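Local coordinates for putative diflavin flavoprotein A 3 (PDB 6H0C), which probably passes electrons from NADH to oxygen, reducing it to water, and is represented here by its flavodiiron core of metallo-hydrolase-like and flavodoxin-like domains, at residues 29-34 with 175-180; 197-202 with 242-247; 361-364 with 368-371. One frame throughout, in Å; residues are numbered along the deposited sequence.

Contacts 1 and 2 are buried and touch each other, their centres about 14 Å apart; contact 3 is partly buried in the flavodoxin-like part, its centre about 35 Å from that of contact 1 and about 32 Å from that of contact 2. Helix 189-202, in the metallo-hydrolase region with segment 175-180, supplies one side of contact 2, which ties it to helix 237-253. It also touches contact 1: Tyr197 OH lies 2.6 Å from Ile29 O, a probable hydrogen bond. Chemistry follows place: contact 1 joins two loops by a histidine-carboxylate bond and a ring pair, contact 2 joins two helices through aromatic rings, and contact 3 sets the edge of one phenylalanine ring against a helix end.

Contact 1: residues 29-34 with 175-180; sequences IEYGLQ and GAHVCG
The imidazole of His177 has the ring of Tyr31 over one face and the carboxylate of Glu30 near one edge. Tyr31 CE1 sits over the centre of that face, 3.4 Å from His177 ND1; with centroids 4.4 Å apart and planes at 51°, this is a tilted edge-to-face pair. Glu30 also touches the tyrosine, its CG lying over the middle of one face of the Tyr31 ring. At the imidazole edge, His177 NE2 donates to Glu30 OE1 at 2.7 Å. The bond is bent, 147° at the hydrogen; OE1 accepts through its anti lone pair and itself lies tilted out of the imidazole plane. Glu30 CG lies between its backbone N and carbonyl carbon (chi1 68°), a turn that brings the carboxylate across to the histidine. Segment 175-180 lies in the metallo-hydrolase region and 29-34 leads up to and into its start, so the bond links the 3-10 turn at 29-30 to the chain following strand 167-171. His177 is the centre of an inverse gamma turn. Its ND1 is hydrogen-bonded to Thr37 OG1, so both ring nitrogens are engaged and the ring's rotation is fixed. Glu30 OE2 forms a salt bridge with Arg153.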
ATOM      1  N   ILE A  29      -9.679   6.151  -2.489  1.00 30.15           N
ATOM      2  CA  ILE A  29     -10.115   5.903  -3.864  1.00 30.47           C
ATOM      3  C   ILE A  29     -10.301   4.403  -4.137  1.00 27.15           C
ATOM      4  O   ILE A  29     -11.187   4.010  -4.900  1.00 27.19           O
ATOM      5  CB  ILE A  29      -9.111   6.526  -4.891  1.00 34.92           C
ATOM      6  CG1 ILE A  29      -9.740   6.680  -6.274  1.00 33.15           C
ATOM      7  CG2 ILE A  29      -7.834   5.719  -4.979  1.00 32.93           C
ATOM      8  CD1 ILE A  29     -10.761   7.771  -6.346  1.00 39.35           C
ATOM      9  N   GLU A  30      -9.508   3.561  -3.478  1.00 25.32           N
ATOM     10  CA  GLU A  30      -9.542   2.127  -3.780  1.00 28.93           C
ATOM     11  C   GLU A  30     -10.842   1.438  -3.353  1.00 27.96           C
ATOM     12  O   GLU A  30     -11.143   0.350  -3.836  1.00 27.10           O
ATOM     13  CB  GLU A  30      -8.353   1.418  -3.130  1.00 29.44           C
ATOM     14  CG  GLU A  30      -8.419   1.370  -1.617  1.00 33.91           C
ATOM     15  CD  GLU A  30      -7.050   1.199  -0.995  1.00 43.54           C
ATOM     16  OE1 GLU A  30      -6.652   0.045  -0.702  1.00 43.61           O
ATOM     17  OE2 GLU A  30      -6.370   2.227  -0.809  1.00 39.17           O
ATOM     18  N   TYR A  31     -11.612   2.060  -2.461  1.00 25.76           N
ATOM     19  CA  TYR A  31     -12.914   1.510  -2.064  1.00 31.36           C
ATOM     20  C   TYR A  31     -14.045   2.067  -2.935  1.00 31.29           C
ATOM     21  O   TYR A  31     -15.222   1.926  -2.604  1.00 28.95           O
ATOM     22  CB  TYR A  31     -13.199   1.789  -0.572  1.00 29.50           C
ATOM     23  CG  TYR A  31     -12.117   1.241   0.327  1.00 25.49           C
ATOM     24  CD1 TYR A  31     -11.939  -0.129   0.469  1.00 28.19           C
ATOM     25  CD2 TYR A  31     -11.252   2.090   1.008  1.00 27.22           C
ATOM     26  CE1 TYR A  31     -10.928  -0.648   1.273  1.00 28.39           C
ATOM     27  CE2 TYR A  31     -10.237   1.583   1.813  1.00 30.91           C
ATOM     28  CZ  TYR A  31     -10.081   0.213   1.940  1.00 31.08           C
ATOM     29  OH  TYR A  31      -9.079  -0.303   2.730  1.00 31.26           O
ATOM     30  N   GLY A  32     -13.673   2.670  -4.062  1.00 30.17           N
ATOM     31  CA  GLY A  32     -14.613   3.373  -4.920  1.00 30.88           C
ATOM     32  C   GLY A  32     -15.784   2.575  -5.470  1.00 33.86           C
ATOM     33  O   GLY A  32     -16.849   3.138  -5.706  1.00 35.91           O
ATOM     34  N   LEU A  33     -15.598   1.276  -5.683  1.00 32.11           N
ATOM     35  CA  LEU A  33     -16.675   0.438  -6.208  1.00 32.28           C
ATOM     36  C   LEU A  33     -17.668   0.061  -5.108  1.00 34.52           C
ATOM     37  O   LEU A  33     -18.696  -0.561  -5.376  1.00 36.95           O
ATOM     38  CB  LEU A  33     -16.108  -0.824  -6.873  1.00 30.65           C
ATOM     39  CG  LEU A  33     -15.080  -0.548  -7.977  1.00 34.06           C
ATOM     40  CD1 LEU A  33     -14.647  -1.826  -8.673  1.00 29.98           C
ATOM     41  CD2 LEU A  33     -15.641   0.454  -8.977  1.00 37.55           C
ATOM     42  N   GLN A  34     -17.343   0.442  -3.877  1.00 33.24           N
ATOM     43  CA  GLN A  34     -18.196   0.202  -2.709  1.00 32.72           C
ATOM     44  C   GLN A  34     -18.784  -1.204  -2.661  1.00 34.27           C
ATOM     45  O   GLN A  34     -19.992  -1.375  -2.510  1.00 36.01           O
ATOM     46  CB  GLN A  34     -19.313   1.236  -2.661  1.00 36.43           C
ATOM     47  CG  GLN A  34     -18.784   2.656  -2.612  1.00 41.68           C
ATOM     48  CD  GLN A  34     -19.833   3.638  -2.158  1.00 50.17           C
ATOM     49  OE1 GLN A  34     -20.648   3.332  -1.290  1.00 55.17           O
ATOM     50  NE2 GLN A  34     -19.823   4.828  -2.744  1.00 51.34           N
ATOM     51  N   GLY A 175      -4.687  -8.770  -4.543  1.00 20.94           N
ATOM     52  CA  GLY A 175      -5.932  -8.775  -3.801  1.00 23.53           C
ATOM     53  C   GLY A 175      -7.059  -8.052  -4.511  1.00 26.98           C
ATOM     54  O   GLY A 175      -6.940  -7.668  -5.672  1.00 25.24           O
ATOM     55  N   ALA A 176      -8.165  -7.868  -3.799  1.00 23.62           N
ATOM     56  CA  ALA A 176      -9.312  -7.171  -4.343  1.00 20.91           C
ATOM     57  C   ALA A 176     -10.209  -6.733  -3.202  1.00 26.54           C
ATOM     58  O   ALA A 176     -10.427  -7.490  -2.260  1.00 24.98           O
ATOM     59  CB  ALA A 176     -10.067  -8.051  -5.308  1.00 23.49           C
ATOM     60  N   HIS A 177     -10.702  -5.502  -3.280  1.00 24.71           N
ATOM     61  CA  HIS A 177     -11.574  -4.976  -2.244  1.00 23.74           C
ATOM     62  C   HIS A 177     -12.998  -5.387  -2.541  1.00 25.03           C
ATOM     63  O   HIS A 177     -13.755  -4.653  -3.176  1.00 29.90           O
ATOM     64  CB  HIS A 177     -11.443  -3.455  -2.138  1.00 24.02           C
ATOM     65  CG  HIS A 177     -10.187  -3.014  -1.457  1.00 24.10           C
ATOM     66  ND1 HIS A 177      -9.829  -3.459  -0.202  1.00 26.04           N
ATOM     67  CD2 HIS A 177      -9.196  -2.180  -1.858  1.00 24.95           C
ATOM     68  CE1 HIS A 177      -8.680  -2.909   0.148  1.00 24.82           C
ATOM     69  NE2 HIS A 177      -8.273  -2.133  -0.842  1.00 27.24           N
ATOM     70  N   VAL A 178     -13.344  -6.588  -2.100  1.00 23.13           N
ATOM     71  CA  VAL A 178     -14.692  -7.107  -2.291  1.00 27.66           C
ATOM     72  C   VAL A 178     -15.059  -8.079  -1.170  1.00 30.53           C
ATOM     73  O   VAL A 178     -14.302  -9.002  -0.842  1.00 29.06           O
ATOM     74  CB  VAL A 178     -14.849  -7.804  -3.665  1.00 29.94           C
ATOM     75  CG1 VAL A 178     -13.880  -8.962  -3.788  1.00 31.62           C
ATOM     76  CG2 VAL A 178     -16.275  -8.276  -3.856  1.00 29.45           C
ATOM     77  N   CYS A 179     -16.224  -7.845  -0.577  1.00 29.16           N
ATOM     78  CA  CYS A 179     -16.716  -8.673   0.505  1.00 29.44           C
ATOM     79  C   CYS A 179     -17.737  -9.662  -0.039  1.00 34.42           C
ATOM     80  O   CYS A 179     -18.724  -9.279  -0.660  1.00 39.53           O
ATOM     81  CB  CYS A 179     -17.334  -7.809   1.601  1.00 32.72           C
ATOM     82  SG  CYS A 179     -17.837  -8.741   3.052  1.00 34.25           S
ATOM     83  N   GLY A 180     -17.477 -10.941   0.176  1.00 31.94           N
ATOM     84  CA  GLY A 180     -18.386 -11.975  -0.263  1.00 31.98           C
ATOM     85  C   GLY A 180     -18.291 -13.141   0.693  1.00 36.57           C
ATOM     86  O   GLY A 180     -17.459 -13.131   1.602  1.00 34.61           O
TER

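Contact 2: residues 197-202 with 242-247; sequences YYFDCL and RNYQQW
Phe199 packs against both Tyr244 and Trp247, its face to the tryptophan and its edge to the tyrosine, and the three rings form an aromatic cluster. Packing is closest on the tryptophan side. Trp247 CB stands over one face of the Phe199 ring, 3.6 Å from Phe199 CE1, and meets the criteria for a CH-pi contact: it lies 3.9 Å from the ring centroid, close to the normal. Farther along the same side chain, Trp247 CE3 approaches Phe199 CG to 3.6 Å, so the indole turns an edge toward the phenylalanine face, with the planes at 60°. The Phe199 ring in turn presents an edge to Tyr244. Its CD2 is centred over the phenol face, 4.0 Å from Tyr244 CZ, and the planes meet at 68°. Phe199 reaches both partners because its CG is anti to the backbone N, which carries the ring out toward the other helix. The contact is looser at Tyr198, where CD1 comes no nearer than 4.0 Å to Tyr244 OH; the hydroxyl of Tyr198 is instead hydrogen-bonded to Lys172 O. Phe174 stacks on Tyr244, and Arg196 makes a cation-pi contact with Trp247, extending the cluster beyond the two segments, while the outer face of helix 237-253 is exposed. The axes of the two short segments approach to 11.4 Å and cross at -40°, a wide separation consistent with the bulky rings between them. The arrangement is an aromatic helix-helix interface, joining helix 189-202 of the metallo-hydrolase region to helix 237-253, which leads into the flavodoxin-like part.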
ATOM      1  N   TYR A 197      -9.406  -2.843 -10.851  1.00 22.02           N
ATOM      2  CA  TYR A 197      -9.530  -1.570 -10.159  1.00 21.67           C
ATOM      3  C   TYR A 197      -8.518  -1.507  -9.016  1.00 23.59           C
ATOM      4  O   TYR A 197      -7.889  -0.474  -8.764  1.00 25.95           O
ATOM      5  CB  TYR A 197     -10.956  -1.385  -9.634  1.00 25.17           C
ATOM      6  CG  TYR A 197     -11.205  -0.024  -9.034  1.00 29.41           C
ATOM      7  CD1 TYR A 197     -11.270   1.108  -9.841  1.00 34.75           C
ATOM      8  CD2 TYR A 197     -11.360   0.139  -7.660  1.00 27.50           C
ATOM      9  CE1 TYR A 197     -11.490   2.366  -9.294  1.00 35.10           C
ATOM     10  CE2 TYR A 197     -11.582   1.386  -7.109  1.00 28.55           C
ATOM     11  CZ  TYR A 197     -11.648   2.496  -7.928  1.00 30.62           C
ATOM     12  OH  TYR A 197     -11.870   3.743  -7.384  1.00 32.30           O
ATOM     13  N   TYR A 198      -8.362  -2.638  -8.337  1.00 24.32           N
ATOM     14  CA  TYR A 198      -7.389  -2.776  -7.268  1.00 23.39           C
ATOM     15  C   TYR A 198      -5.986  -2.513  -7.813  1.00 25.82           C
ATOM     16  O   TYR A 198      -5.236  -1.700  -7.260  1.00 27.72           O
ATOM     17  CB  TYR A 198      -7.489  -4.170  -6.640  1.00 20.77           C
ATOM     18  CG  TYR A 198      -6.610  -4.396  -5.423  1.00 24.40           C
ATOM     19  CD1 TYR A 198      -5.274  -4.777  -5.561  1.00 22.07           C
ATOM     20  CD2 TYR A 198      -7.120  -4.247  -4.134  1.00 26.61           C
ATOM     21  CE1 TYR A 198      -4.471  -4.998  -4.453  1.00 22.01           C
ATOM     22  CE2 TYR A 198      -6.325  -4.470  -3.012  1.00 23.96           C
ATOM     23  CZ  TYR A 198      -5.004  -4.851  -3.176  1.00 25.69           C
ATOM     24  OH  TYR A 198      -4.215  -5.071  -2.063  1.00 21.95           O
ATOM     25  N   PHE A 199      -5.629  -3.184  -8.902  1.00 22.39           N
ATOM     26  CA  PHE A 199      -4.329  -2.941  -9.524  1.00 24.70           C
ATOM     27  C   PHE A 199      -4.132  -1.467  -9.882  1.00 23.73           C
ATOM     28  O   PHE A 199      -3.109  -0.869  -9.553  1.00 23.07           O
ATOM     29  CB  PHE A 199      -4.151  -3.792 -10.778  1.00 25.26           C
ATOM     30  CG  PHE A 199      -2.850  -3.539 -11.493  1.00 25.68           C
ATOM     31  CD1 PHE A 199      -2.737  -2.507 -12.412  1.00 28.09           C
ATOM     32  CD2 PHE A 199      -1.736  -4.319 -11.225  1.00 24.79           C
ATOM     33  CE1 PHE A 199      -1.538  -2.264 -13.066  1.00 29.03           C
ATOM     34  CE2 PHE A 199      -0.533  -4.086 -11.880  1.00 28.45           C
ATOM     35  CZ  PHE A 199      -0.433  -3.057 -12.801  1.00 28.65           C
ATOM     36  N   ASP A 200      -5.115  -0.898 -10.568  1.00 24.51           N
ATOM     37  CA  ASP A 200      -5.045   0.479 -11.033  1.00 25.33           C
ATOM     38  C   ASP A 200      -4.855   1.484  -9.906  1.00 31.26           C
ATOM     39  O   ASP A 200      -4.071   2.424 -10.033  1.00 32.51           O
ATOM     40  CB  ASP A 200      -6.305   0.837 -11.813  1.00 28.12           C
ATOM     41  CG  ASP A 200      -6.376   0.134 -13.161  1.00 37.94           C
ATOM     42  OD1 ASP A 200      -5.345  -0.433 -13.602  1.00 33.50           O
ATOM     43  OD2 ASP A 200      -7.465   0.164 -13.776  1.00 38.17           O
ATOM     44  N   CYS A 201      -5.573   1.298  -8.807  1.00 26.34           N
ATOM     45  CA  CYS A 201      -5.487   2.249  -7.704  1.00 26.71           C
ATOM     46  C   CYS A 201      -4.218   2.092  -6.877  1.00 25.12           C
ATOM     47  O   CYS A 201      -3.602   3.087  -6.487  1.00 27.40           O
ATOM     48  CB  CYS A 201      -6.708   2.113  -6.794  1.00 30.63           C
ATOM     49  SG  CYS A 201      -8.248   2.656  -7.561  1.00 28.26           S
ATOM     50  N   LEU A 202      -3.834   0.845  -6.606  1.00 24.13           N
ATOM     51  CA  LEU A 202      -2.762   0.550  -5.655  1.00 27.26           C
ATOM     52  C   LEU A 202      -1.391   0.307  -6.277  1.00 27.39           C
ATOM     53  O   LEU A 202      -0.369   0.590  -5.653  1.00 24.33           O
ATOM     54  CB  LEU A 202      -3.129  -0.677  -4.807  1.00 24.39           C
ATOM     55  CG  LEU A 202      -3.914  -0.424  -3.515  1.00 30.48           C
ATOM     56  CD1 LEU A 202      -5.359  -0.070  -3.789  1.00 30.26           C
ATOM     57  CD2 LEU A 202      -3.821  -1.629  -2.592  1.00 32.22           C
ATOM     58  N   ARG A 242      -0.871 -13.491 -15.118  1.00 31.36           N
ATOM     59  CA  ARG A 242      -0.668 -13.072 -16.509  1.00 32.76           C
ATOM     60  C   ARG A 242      -1.242 -11.666 -16.770  1.00 33.79           C
ATOM     61  O   ARG A 242      -0.632 -10.858 -17.468  1.00 33.77           O
ATOM     62  CB  ARG A 242      -1.291 -14.091 -17.478  1.00 34.25           C
ATOM     63  CG  ARG A 242      -0.697 -15.505 -17.408  1.00 40.42           C
ATOM     64  CD  ARG A 242      -1.199 -16.418 -18.556  1.00 45.88           C
ATOM     65  NE  ARG A 242      -2.667 -16.468 -18.670  1.00 57.07           N
ATOM     66  CZ  ARG A 242      -3.440 -17.445 -18.183  1.00 56.45           C
ATOM     67  NH1 ARG A 242      -2.894 -18.472 -17.541  1.00 68.74           N
ATOM     68  NH2 ARG A 242      -4.763 -17.399 -18.338  1.00 38.61           N
ATOM     69  N   ASN A 243      -2.407 -11.376 -16.202  1.00 28.94           N
ATOM     70  CA  ASN A 243      -2.996 -10.043 -16.298  1.00 26.51           C
ATOM     71  C   ASN A 243      -2.104  -8.953 -15.676  1.00 29.33           C
ATOM     72  O   ASN A 243      -1.894  -7.897 -16.274  1.00 29.43           O
ATOM     73  CB  ASN A 243      -4.379 -10.026 -15.640  1.00 29.38           C
ATOM     74  CG  ASN A 243      -5.502 -10.440 -16.606  1.00 41.12           C
ATOM     75  OD1 ASN A 243      -6.238  -9.601 -17.118  1.00 49.75           O
ATOM     76  ND2 ASN A 243      -5.628 -11.733 -16.849  1.00 37.35           N
ATOM     77  N   TYR A 244      -1.594  -9.206 -14.472  1.00 26.64           N
ATOM     78  CA  TYR A 244      -0.680  -8.266 -13.823  1.00 26.86           C
ATOM     79  C   TYR A 244       0.515  -7.949 -14.730  1.00 30.49           C
ATOM     80  O   TYR A 244       0.909  -6.788 -14.879  1.00 30.59           O
ATOM     81  CB  TYR A 244      -0.181  -8.826 -12.492  1.00 25.35           C
ATOM     82  CG  TYR A 244      -0.947  -8.379 -11.269  1.00 25.82           C
ATOM     83  CD1 TYR A 244      -2.340  -8.356 -11.256  1.00 26.05           C
ATOM     84  CD2 TYR A 244      -0.268  -8.014 -10.104  1.00 22.39           C
ATOM     85  CE1 TYR A 244      -3.036  -7.964 -10.120  1.00 24.61           C
ATOM     86  CE2 TYR A 244      -0.945  -7.620  -8.971  1.00 20.52           C
ATOM     87  CZ  TYR A 244      -2.326  -7.593  -8.979  1.00 24.53           C
ATOM     88  OH  TYR A 244      -2.996  -7.197  -7.832  1.00 23.89           O
ATOM     89  N   GLN A 245       1.089  -8.985 -15.337  1.00 28.24           N
ATOM     90  CA  GLN A 245       2.229  -8.792 -16.225  1.00 29.45           C
ATOM     91  C   GLN A 245       1.862  -7.887 -17.393  1.00 33.95           C
ATOM     92  O   GLN A 245       2.622  -6.985 -17.750  1.00 32.14           O
ATOM     93  CB  GLN A 245       2.756 -10.134 -16.745  1.00 32.61           C
ATOM     94  CG  GLN A 245       3.584 -10.909 -15.736  1.00 42.48           C
ATOM     95  CD  GLN A 245       4.651 -10.046 -15.050  1.00 63.20           C
ATOM     96  OE1 GLN A 245       5.033  -8.981 -15.545  1.00 67.61           O
ATOM     97  NE2 GLN A 245       5.133 -10.511 -13.900  1.00 68.95           N
ATOM     98  N   GLN A 246       0.691  -8.123 -17.979  1.00 35.84           N
ATOM     99  CA  GLN A 246       0.223  -7.322 -19.104  1.00 35.87           C
ATOM    100  C   GLN A 246      -0.055  -5.875 -18.677  1.00 36.69           C
ATOM    101  O   GLN A 246       0.370  -4.922 -19.347  1.00 33.91           O
ATOM    102  CB  GLN A 246      -1.027  -7.944 -19.713  1.00 34.88           C
ATOM    103  CG  GLN A 246      -1.603  -7.147 -20.855  1.00 50.86           C
ATOM    104  CD  GLN A 246      -3.037  -7.532 -21.149  1.00 63.57           C
ATOM    105  OE1 GLN A 246      -3.476  -8.636 -20.818  1.00 68.51           O
ATOM    106  NE2 GLN A 246      -3.783  -6.617 -21.759  1.00 64.92           N
ATOM    107  N   TRP A 247      -0.756  -5.716 -17.557  1.00 29.55           N
ATOM    108  CA  TRP A 247      -1.055  -4.383 -17.039  1.00 30.54           C
ATOM    109  C   TRP A 247       0.216  -3.603 -16.687  1.00 28.97           C
ATOM    110  O   TRP A 247       0.324  -2.416 -16.984  1.00 29.69           O
ATOM    111  CB  TRP A 247      -1.966  -4.479 -15.813  1.00 30.10           C
ATOM    112  CG  TRP A 247      -3.252  -5.143 -16.111  1.00 26.50           C
ATOM    113  CD1 TRP A 247      -3.827  -5.289 -17.334  1.00 27.49           C
ATOM    114  CD2 TRP A 247      -4.126  -5.773 -15.173  1.00 28.02           C
ATOM    115  NE1 TRP A 247      -5.014  -5.966 -17.218  1.00 29.90           N
ATOM    116  CE2 TRP A 247      -5.221  -6.277 -15.898  1.00 30.43           C
ATOM    117  CE3 TRP A 247      -4.092  -5.959 -13.783  1.00 30.92           C
ATOM    118  CZ2 TRP A 247      -6.277  -6.951 -15.288  1.00 30.01           C
ATOM    119  CZ3 TRP A 247      -5.143  -6.632 -13.172  1.00 27.17           C
ATOM    120  CH2 TRP A 247      -6.218  -7.120 -13.925  1.00 26.93           C
TER

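Contact 3: residues 361-364 with 368-371; sequences KFRD and SFGF
Phe369 points the far edge of its ring at the helix backbone, between the places where Phe362 and Arg363 branch off. Phe369 CZ lies 3.7 Å from Arg363 N, and this nitrogen is near the ring plane, so the helix meets the rim of the ring. The neighbouring ring atom, Phe369 CE2, is 3.9 Å from Arg363 CB, which also lies in the plane at the edge. Phe362 adds its CB, 4.1 Å from Phe369 CZ, in an oblique approach. The contact is thus one of carbon against carbon and backbone, made by the backbone of Arg363 and the CB atoms of both helix residues. Beyond CB these side chains part company with the phenylalanine.

The CB of Phe362 faces the strand segment, whereas its ring turns off into the core. CG is anti to the carbonyl carbon (chi1 -73°), and the ring enters the hydrophobic layer between helix and sheet, edge-to-face with Phe310 and Phe312. The helix 353-364 and the strands 341-348 and 368-377 form a beta-alpha-beta unit of the flavodoxin-like fold, and the contact spans the short connection from the helix end to the last strand of the parallel sheet. Strand 368-377 borders strand 341-348, where Cys342 touches both Phe362 and Phe369 and shares backbone hydrogen bonds with Ser368 and Gly370.

Arg363 takes the exposed side. With CG anti to the backbone N (chi1 -179°), its chain runs outward and then bends at chi3, 40°. NH2 makes a weak hydrogen bond back to Asn360 OD1 of the same helix, while the aliphatic CB is left beside the partly exposed ring of Phe369.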
ATOM      1  N   LYS A 361       7.598  28.528  -4.633  1.00 34.47           N
ATOM      2  CA  LYS A 361       8.926  28.147  -5.097  1.00 34.89           C
ATOM      3  C   LYS A 361       8.876  27.672  -6.547  1.00 34.01           C
ATOM      4  O   LYS A 361       9.740  28.022  -7.352  1.00 33.33           O
ATOM      5  CB  LYS A 361       9.532  27.073  -4.184  1.00 32.27           C
ATOM      6  CG  LYS A 361      10.380  27.655  -3.058  1.00 34.74           C
ATOM      7  CD  LYS A 361       9.655  28.798  -2.376  1.00 47.47           C
ATOM      8  CE  LYS A 361      10.545  29.555  -1.410  1.00 52.99           C
ATOM      9  NZ  LYS A 361       9.736  30.498  -0.576  1.00 56.89           N
ATOM     10  N   PHE A 362       7.851  26.902  -6.889  1.00 32.63           N
ATOM     11  CA  PHE A 362       7.720  26.410  -8.250  1.00 34.31           C
ATOM     12  C   PHE A 362       7.333  27.547  -9.201  1.00 38.59           C
ATOM     13  O   PHE A 362       7.833  27.614 -10.331  1.00 37.53           O
ATOM     14  CB  PHE A 362       6.713  25.257  -8.307  1.00 31.78           C
ATOM     15  CG  PHE A 362       7.240  23.980  -7.705  1.00 31.02           C
ATOM     16  CD1 PHE A 362       8.516  23.528  -8.021  1.00 32.11           C
ATOM     17  CD2 PHE A 362       6.480  23.247  -6.809  1.00 29.54           C
ATOM     18  CE1 PHE A 362       9.018  22.356  -7.458  1.00 29.96           C
ATOM     19  CE2 PHE A 362       6.979  22.080  -6.242  1.00 28.28           C
ATOM     20  CZ  PHE A 362       8.244  21.635  -6.565  1.00 26.15           C
ATOM     21  N   ARG A 363       6.479  28.460  -8.745  1.00 34.95           N
ATOM     22  CA  ARG A 363       6.137  29.609  -9.580  1.00 36.15           C
ATOM     23  C   ARG A 363       7.364  30.489  -9.831  1.00 35.60           C
ATOM     24  O   ARG A 363       7.631  30.867 -10.969  1.00 38.33           O
ATOM     25  CB  ARG A 363       5.015  30.441  -8.965  1.00 34.07           C
ATOM     26  CG  ARG A 363       4.636  31.639  -9.839  1.00 45.66           C
ATOM     27  CD  ARG A 363       3.336  32.293  -9.404  1.00 55.55           C
ATOM     28  NE  ARG A 363       3.232  32.368  -7.951  1.00 64.74           N
ATOM     29  CZ  ARG A 363       2.258  31.801  -7.244  1.00 67.93           C
ATOM     30  NH1 ARG A 363       1.289  31.127  -7.855  1.00 64.71           N
ATOM     31  NH2 ARG A 363       2.251  31.919  -5.922  1.00 71.20           N
ATOM     32  N   ASP A 364       8.113  30.806  -8.779  1.00 35.44           N
ATOM     33  CA  ASP A 364       9.334  31.599  -8.936  1.00 39.96           C
ATOM     34  C   ASP A 364      10.346  30.905  -9.845  1.00 42.74           C
ATOM     35  O   ASP A 364      11.103  31.561 -10.564  1.00 43.52           O
ATOM     36  CB  ASP A 364       9.979  31.887  -7.579  1.00 37.92           C
ATOM     37  CG  ASP A 364       9.154  32.837  -6.737  1.00 43.32           C
ATOM     38  OD1 ASP A 364       9.499  33.042  -5.553  1.00 45.41           O
ATOM     39  OD2 ASP A 364       8.152  33.369  -7.262  1.00 44.04           O
ATOM     40  N   SER A 368       5.012  26.092 -15.150  1.00 38.05           N
ATOM     41  CA  SER A 368       3.584  26.283 -15.369  1.00 37.02           C
ATOM     42  C   SER A 368       2.826  25.203 -14.612  1.00 39.55           C
ATOM     43  O   SER A 368       3.334  24.094 -14.410  1.00 37.70           O
ATOM     44  CB  SER A 368       3.247  26.239 -16.855  1.00 34.38           C
ATOM     45  OG  SER A 368       3.998  27.205 -17.565  1.00 43.32           O
ATOM     46  N   PHE A 369       1.616  25.526 -14.184  1.00 34.30           N
ATOM     47  CA  PHE A 369       0.869  24.600 -13.355  1.00 35.83           C
ATOM     48  C   PHE A 369      -0.176  23.820 -14.158  1.00 39.90           C
ATOM     49  O   PHE A 369      -0.807  24.362 -15.059  1.00 44.14           O
ATOM     50  CB  PHE A 369       0.240  25.366 -12.197  1.00 38.10           C
ATOM     51  CG  PHE A 369       1.255  25.901 -11.218  1.00 43.17           C
ATOM     52  CD1 PHE A 369       1.591  25.176 -10.076  1.00 46.24           C
ATOM     53  CD2 PHE A 369       1.892  27.111 -11.442  1.00 40.40           C
ATOM     54  CE1 PHE A 369       2.533  25.656  -9.169  1.00 41.63           C
ATOM     55  CE2 PHE A 369       2.832  27.594 -10.538  1.00 41.28           C
ATOM     56  CZ  PHE A 369       3.153  26.865  -9.403  1.00 36.74           C
ATOM     57  N   GLY A 370      -0.336  22.537 -13.838  1.00 37.62           N
ATOM     58  CA  GLY A 370      -1.225  21.655 -14.582  1.00 38.62           C
ATOM     59  C   GLY A 370      -2.631  21.554 -14.017  1.00 39.61           C
ATOM     60  O   GLY A 370      -3.545  21.075 -14.682  1.00 37.93           O
ATOM     61  N   PHE A 371      -2.793  21.975 -12.769  1.00 38.70           N
ATOM     62  CA  PHE A 371      -4.110  22.207 -12.193  1.00 36.52           C
ATOM     63  C   PHE A 371      -3.951  23.251 -11.111  1.00 35.64           C
ATOM     64  O   PHE A 371      -2.833  23.528 -10.669  1.00 34.76           O
ATOM     65  CB  PHE A 371      -4.747  20.917 -11.636  1.00 34.73           C
ATOM     66  CG  PHE A 371      -3.865  20.136 -10.684  1.00 33.63           C
ATOM     67  CD1 PHE A 371      -3.440  18.860 -11.010  1.00 29.72           C
ATOM     68  CD2 PHE A 371      -3.492  20.665  -9.453  1.00 34.02           C
ATOM     69  CE1 PHE A 371      -2.646  18.133 -10.135  1.00 32.43           C
ATOM     70  CE2 PHE A 371      -2.694  19.946  -8.577  1.00 28.97           C
ATOM     71  CZ  PHE A 371      -2.272  18.677  -8.918  1.00 28.83           C
TER